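Local coordinates for protein 2-dehydropantoate 2-reductase (Porphyromonas gingivalis, PDB 2QYT) that probably catalyses the NADPH-dependent reduction of ketopantoate (2-dehydropantoate) to (R)-pantoate, a step in the biosynthesis of pantothenate, at residues Ala101-Arg104 against Pro105-Gly108; Gly119-Ile122 against Ala123-Arg127. All coordinates share one frame; numbering follows the deposited sequence.

Contact 1. Residues Ala101-Arg104 against Pro105-Gly108; sequences AEIR and PMIG
Ile103 meets Met106, a selenomethionine, and Ile107 where helix 96-103 runs out into a 3-10 turn. The terminal methyl CE of Met106 lies 3.9 Å from CB of Ile103, the two side chains crossing at about a right angle. A bend at the last torsion of Met106 (chi3 -64°) folds this methyl back toward the isoleucine. Through its CG1 branch, Ile103 comes within 4.1 Å of CD1 of Ile107. With CG1 between the backbone N and the carbonyl carbon (chi1 72°), Ile103 turns CG1 to Ile107 and CG2 to the CE methyl of Met106 (4.0 Å).

The backbone brings these groups together through two successive i to i+3 bonds, the 3-10 pattern. Met106 N donates to Ile103 O at 2.8 Å, and Ile107 N donates to Arg104 O at 2.9 Å with a nearly straight N-H (167°). Pro105 suits the step between them, since its nitrogen has no hydrogen to give and its ring fixes phi; its CD packs 3.6 Å from Glu102 O. A water lies within hydrogen-bonding distance of Arg104 O and Ile107 O and links the two carbonyls.

Outside the turn, Glu102 forms a salt bridge with Arg98 on the same helix. Ile103 and Met106 are buried against the parallel sheet: Ile103 touches Phe14 of strand 9-14, Phe89 of strand 86-89 and Ile113 of strand 111-115. Met106 reaches Ala12 and Ile87 on the first two of these strands, and Ile107 rests on Ile87 and Ile113, while Pro105 and Met106 also meet helix 78-81.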
loop_
_atom_site.group_PDB
_atom_site.type_symbol
_atom_site.label_atom_id
_atom_site.label_comp_id
_atom_site.label_asym_id
_atom_site.label_seq_id
_atom_site.Cartn_x
_atom_site.Cartn_y
_atom_site.Cartn_z
ATOM N N ALA A 101 6.577 -16.848 2.556
ATOM C CA ALA A 101 6.273 -18.265 2.858
ATOM C C ALA A 101 4.751 -18.587 2.873
ATOM O O ALA A 101 4.315 -19.601 2.297
ATOM C CB ALA A 101 6.927 -18.681 4.143
ATOM N N GLU A 102 3.955 -17.690 3.462
ATOM C CA GLU A 102 2.519 -17.873 3.640
ATOM C C GLU A 102 1.716 -17.700 2.380
ATOM O O GLU A 102 0.670 -18.306 2.236
ATOM C CB GLU A 102 1.968 -16.876 4.665
ATOM C CG GLU A 102 2.823 -16.772 5.914
ATOM C CD GLU A 102 2.338 -17.624 7.038
ATOM O OE1 GLU A 102 1.329 -18.329 6.837
ATOM O OE2 GLU A 102 2.966 -17.589 8.125
ATOM N N ILE A 103 2.160 -16.855 1.467
ATOM C CA ILE A 103 1.440 -16.694 0.217
ATOM C C ILE A 103 1.906 -17.667 -0.898
ATOM O O ILE A 103 1.259 -17.759 -1.935
ATOM C CB ILE A 103 1.489 -15.194 -0.296
ATOM C CG1 ILE A 103 2.887 -14.843 -0.801
ATOM C CG2 ILE A 103 0.963 -14.211 0.798
ATOM C CD1 ILE A 103 2.986 -13.430 -1.467
ATOM N N ARG A 104 3.047 -18.345 -0.719
ATOM C CA ARG A 104 3.559 -19.261 -1.753
ATOM C C ARG A 104 2.518 -20.260 -2.341
ATOM O O ARG A 104 2.501 -20.492 -3.582
ATOM C CB ARG A 104 4.817 -20.027 -1.287
ATOM C CG ARG A 104 6.126 -19.246 -1.458
ATOM C CD ARG A 104 7.364 -20.131 -1.301
ATOM N NE ARG A 104 8.601 -19.346 -1.440
ATOM C CZ ARG A 104 9.121 -19.017 -2.619
ATOM N NH1 ARG A 104 10.239 -18.325 -2.685
ATOM N NH2 ARG A 104 8.500 -19.382 -3.745
ATOM N N PRO A 105 1.670 -20.868 -1.491
ATOM C CA PRO A 105 0.637 -21.734 -2.093
ATOM C C PRO A 105 -0.280 -21.038 -3.097
ATOM O O PRO A 105 -0.957 -21.713 -3.845
ATOM C CB PRO A 105 -0.151 -22.253 -0.877
ATOM C CG PRO A 105 0.806 -22.225 0.240
ATOM C CD PRO A 105 1.606 -20.912 -0.022
HETATM N N MSE A 106 -0.291 -19.709 -3.142
HETATM C CA MSE A 106 -1.082 -19.032 -4.134
HETATM C C MSE A 106 -0.311 -18.614 -5.378
HETATM O O MSE A 106 -0.889 -18.063 -6.296
HETATM C CB MSE A 106 -1.844 -17.831 -3.523
HETATM C CG MSE A 106 -2.817 -18.287 -2.407
HETATM SE SE MSE A 106 -3.823 -16.831 -1.672
HETATM C CE MSE A 106 -2.315 -15.804 -0.894
ATOM N N ILE A 107 0.989 -18.867 -5.404
ATOM C CA ILE A 107 1.811 -18.357 -6.480
ATOM C C ILE A 107 1.970 -19.458 -7.498
ATOM O O ILE A 107 2.469 -20.554 -7.175
ATOM C CB ILE A 107 3.210 -17.858 -5.961
ATOM C CG1 ILE A 107 3.019 -16.625 -5.076
ATOM C CG2 ILE A 107 4.173 -17.569 -7.117
ATOM C CD1 ILE A 107 4.290 -16.192 -4.401
ATOM N N GLY A 108 1.518 -19.195 -8.721
ATOM C CA GLY A 108 1.758 -20.154 -9.782
ATOM C C GLY A 108 2.513 -19.412 -10.860
ATOM O O GLY A 108 3.135 -18.376 -10.563
HETATM O O HOH W 1 1.608 -22.669 -5.579
#

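Contact 2. Residues Gly119-Ile122 against Ala123-Arg127; sequences GADI and AERMR
The aliphatic part of Arg125 runs across the carboxylate of Asp121, one helical turn earlier. CD of Arg125 lies 3.4 Å from OD1 of Asp121, so methylene carbon, not the guanidinium, touches the acid. A bend at chi3 (55°) turns the chain beyond CD, and NE remains 4.7 Å from OD1; the carboxylate and guanidinium planes are inclined by 28°. Glu124 comes from another direction: its chain bends at chi2 (76°) and brings OE2 to 3.2 Å from CA of Asp121, while OE1 forms a salt bridge with Lys137.

On the apolar side, Ile122 CG2 approaches Met126 CG, a selenomethionine carbon, at 4.3 Å. Two i to i+4 bonds open helix 122-126: Arg125 N to Asp121 O at 3.0 Å and Met126 N to Ile122 O at 2.9 Å. Asp121 occupies the N-cap position, although its side chain makes no capping bond.

Asp121, Glu124 and Arg125 thus gather round the helix start, while Ile122 and Met126 turn to Pro115 of strand 111-115. The helix N-terminus and Arg125 would be expected to favour a negative charge on Asp121 through space; Glu124 would probably oppose this, though its pairing with Lys137 may soften the effect.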
loop_
_atom_site.group_PDB
_atom_site.type_symbol
_atom_site.label_atom_id
_atom_site.label_comp_id
_atom_site.label_asym_id
_atom_site.label_seq_id
_atom_site.Cartn_x
_atom_site.Cartn_y
_atom_site.Cartn_z
ATOM N N GLY A 119 6.015 2.176 2.756
ATOM C CA GLY A 119 7.425 1.793 2.870
ATOM C C GLY A 119 8.105 2.178 1.584
ATOM O O GLY A 119 7.431 2.317 0.553
ATOM N N ALA A 120 9.417 2.362 1.642
ATOM C CA ALA A 120 10.201 2.832 0.508
ATOM C C ALA A 120 10.488 1.727 -0.509
ATOM O O ALA A 120 10.592 1.983 -1.704
ATOM C CB ALA A 120 11.503 3.435 0.992
ATOM N N ASP A 121 10.563 0.495 -0.029
ATOM C CA ASP A 121 11.206 -0.563 -0.783
ATOM C C ASP A 121 10.577 -1.938 -0.578
ATOM O O ASP A 121 11.296 -2.930 -0.591
ATOM C CB ASP A 121 12.683 -0.616 -0.364
ATOM C CG ASP A 121 12.851 -1.036 1.080
ATOM O OD1 ASP A 121 11.849 -1.064 1.825
ATOM O OD2 ASP A 121 13.986 -1.346 1.474
ATOM N N ILE A 122 9.263 -1.980 -0.375
ATOM C CA ILE A 122 8.549 -3.212 -0.098
ATOM C C ILE A 122 8.701 -4.199 -1.268
ATOM O O ILE A 122 8.962 -5.380 -1.033
ATOM C CB ILE A 122 7.031 -3.009 0.171
ATOM C CG1 ILE A 122 6.772 -2.017 1.309
ATOM C CG2 ILE A 122 6.374 -4.385 0.458
ATOM C CD1 ILE A 122 7.305 -2.461 2.691
ATOM N N ALA A 123 8.560 -3.693 -2.501
ATOM C CA ALA A 123 8.693 -4.523 -3.704
ATOM C C ALA A 123 10.112 -5.104 -3.850
ATOM O O ALA A 123 10.283 -6.251 -4.202
ATOM C CB ALA A 123 8.321 -3.710 -4.941
ATOM N N GLU A 124 11.125 -4.293 -3.591
ATOM C CA GLU A 124 12.483 -4.776 -3.617
ATOM C C GLU A 124 12.693 -5.926 -2.628
ATOM O O GLU A 124 13.330 -6.935 -2.962
ATOM C CB GLU A 124 13.468 -3.647 -3.320
ATOM C CG GLU A 124 13.699 -2.693 -4.494
ATOM C CD GLU A 124 12.546 -1.710 -4.708
ATOM O OE1 GLU A 124 12.459 -1.177 -5.832
ATOM O OE2 GLU A 124 11.736 -1.467 -3.774
ATOM N N ARG A 125 12.190 -5.724 -1.412
ATOM C CA ARG A 125 12.283 -6.683 -0.334
ATOM C C ARG A 125 11.647 -8.016 -0.765
ATOM O O ARG A 125 12.310 -9.065 -0.758
ATOM C CB ARG A 125 11.652 -6.101 0.939
ATOM C CG ARG A 125 12.479 -4.905 1.537
ATOM C CD ARG A 125 11.834 -4.292 2.806
ATOM N NE ARG A 125 11.589 -5.284 3.872
ATOM C CZ ARG A 125 12.537 -6.039 4.450
ATOM N NH1 ARG A 125 13.805 -5.959 4.044
ATOM N NH2 ARG A 125 12.216 -6.904 5.416
HETATM N N MSE A 126 10.402 -7.942 -1.214
HETATM C CA MSE A 126 9.658 -9.101 -1.666
HETATM C C MSE A 126 10.261 -9.782 -2.901
HETATM O O MSE A 126 10.055 -10.974 -3.111
HETATM C CB MSE A 126 8.209 -8.715 -1.924
HETATM C CG MSE A 126 7.488 -8.359 -0.675
HETATM SE SE MSE A 126 5.565 -8.478 -0.853
HETATM C CE MSE A 126 5.505 -10.283 -1.428
ATOM N N ARG A 127 10.991 -9.022 -3.711
ATOM C CA ARG A 127 11.725 -9.599 -4.834
ATOM C C ARG A 127 12.991 -10.372 -4.456
ATOM O O ARG A 127 13.716 -10.845 -5.349
ATOM C CB ARG A 127 12.111 -8.527 -5.848
ATOM C CG ARG A 127 10.978 -8.104 -6.691
ATOM C CD ARG A 127 11.388 -6.983 -7.660
ATOM N NE ARG A 127 10.203 -6.312 -8.170
ATOM C CZ ARG A 127 10.210 -5.259 -8.976
ATOM N NH1 ARG A 127 11.354 -4.738 -9.397
ATOM N NH2 ARG A 127 9.063 -4.735 -9.372
#

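In the fold
Contact 1 precedes contact 2 along the chain, with strand 111-115 running between them, and their centres lie about 17 Å apart. Both lie in the Rossmann-type domain, which by similarity probably binds NADPH; here helix 96-103 leads through the turn of 105-108 to an outermost strand of the five-stranded parallel sheet, and the chain then passes into helix 122-126. The two meet directly: Ile103 CD1 packs 4.0 Å from Met126 CE, and both residues also touch Ile113 on that strand. One hydrophobic layer therefore joins the two helices over the edge of the sheet. Farther out, residues 120-121 touch Tyr289 of helix 288-296, connecting this region with the C-terminal helical part.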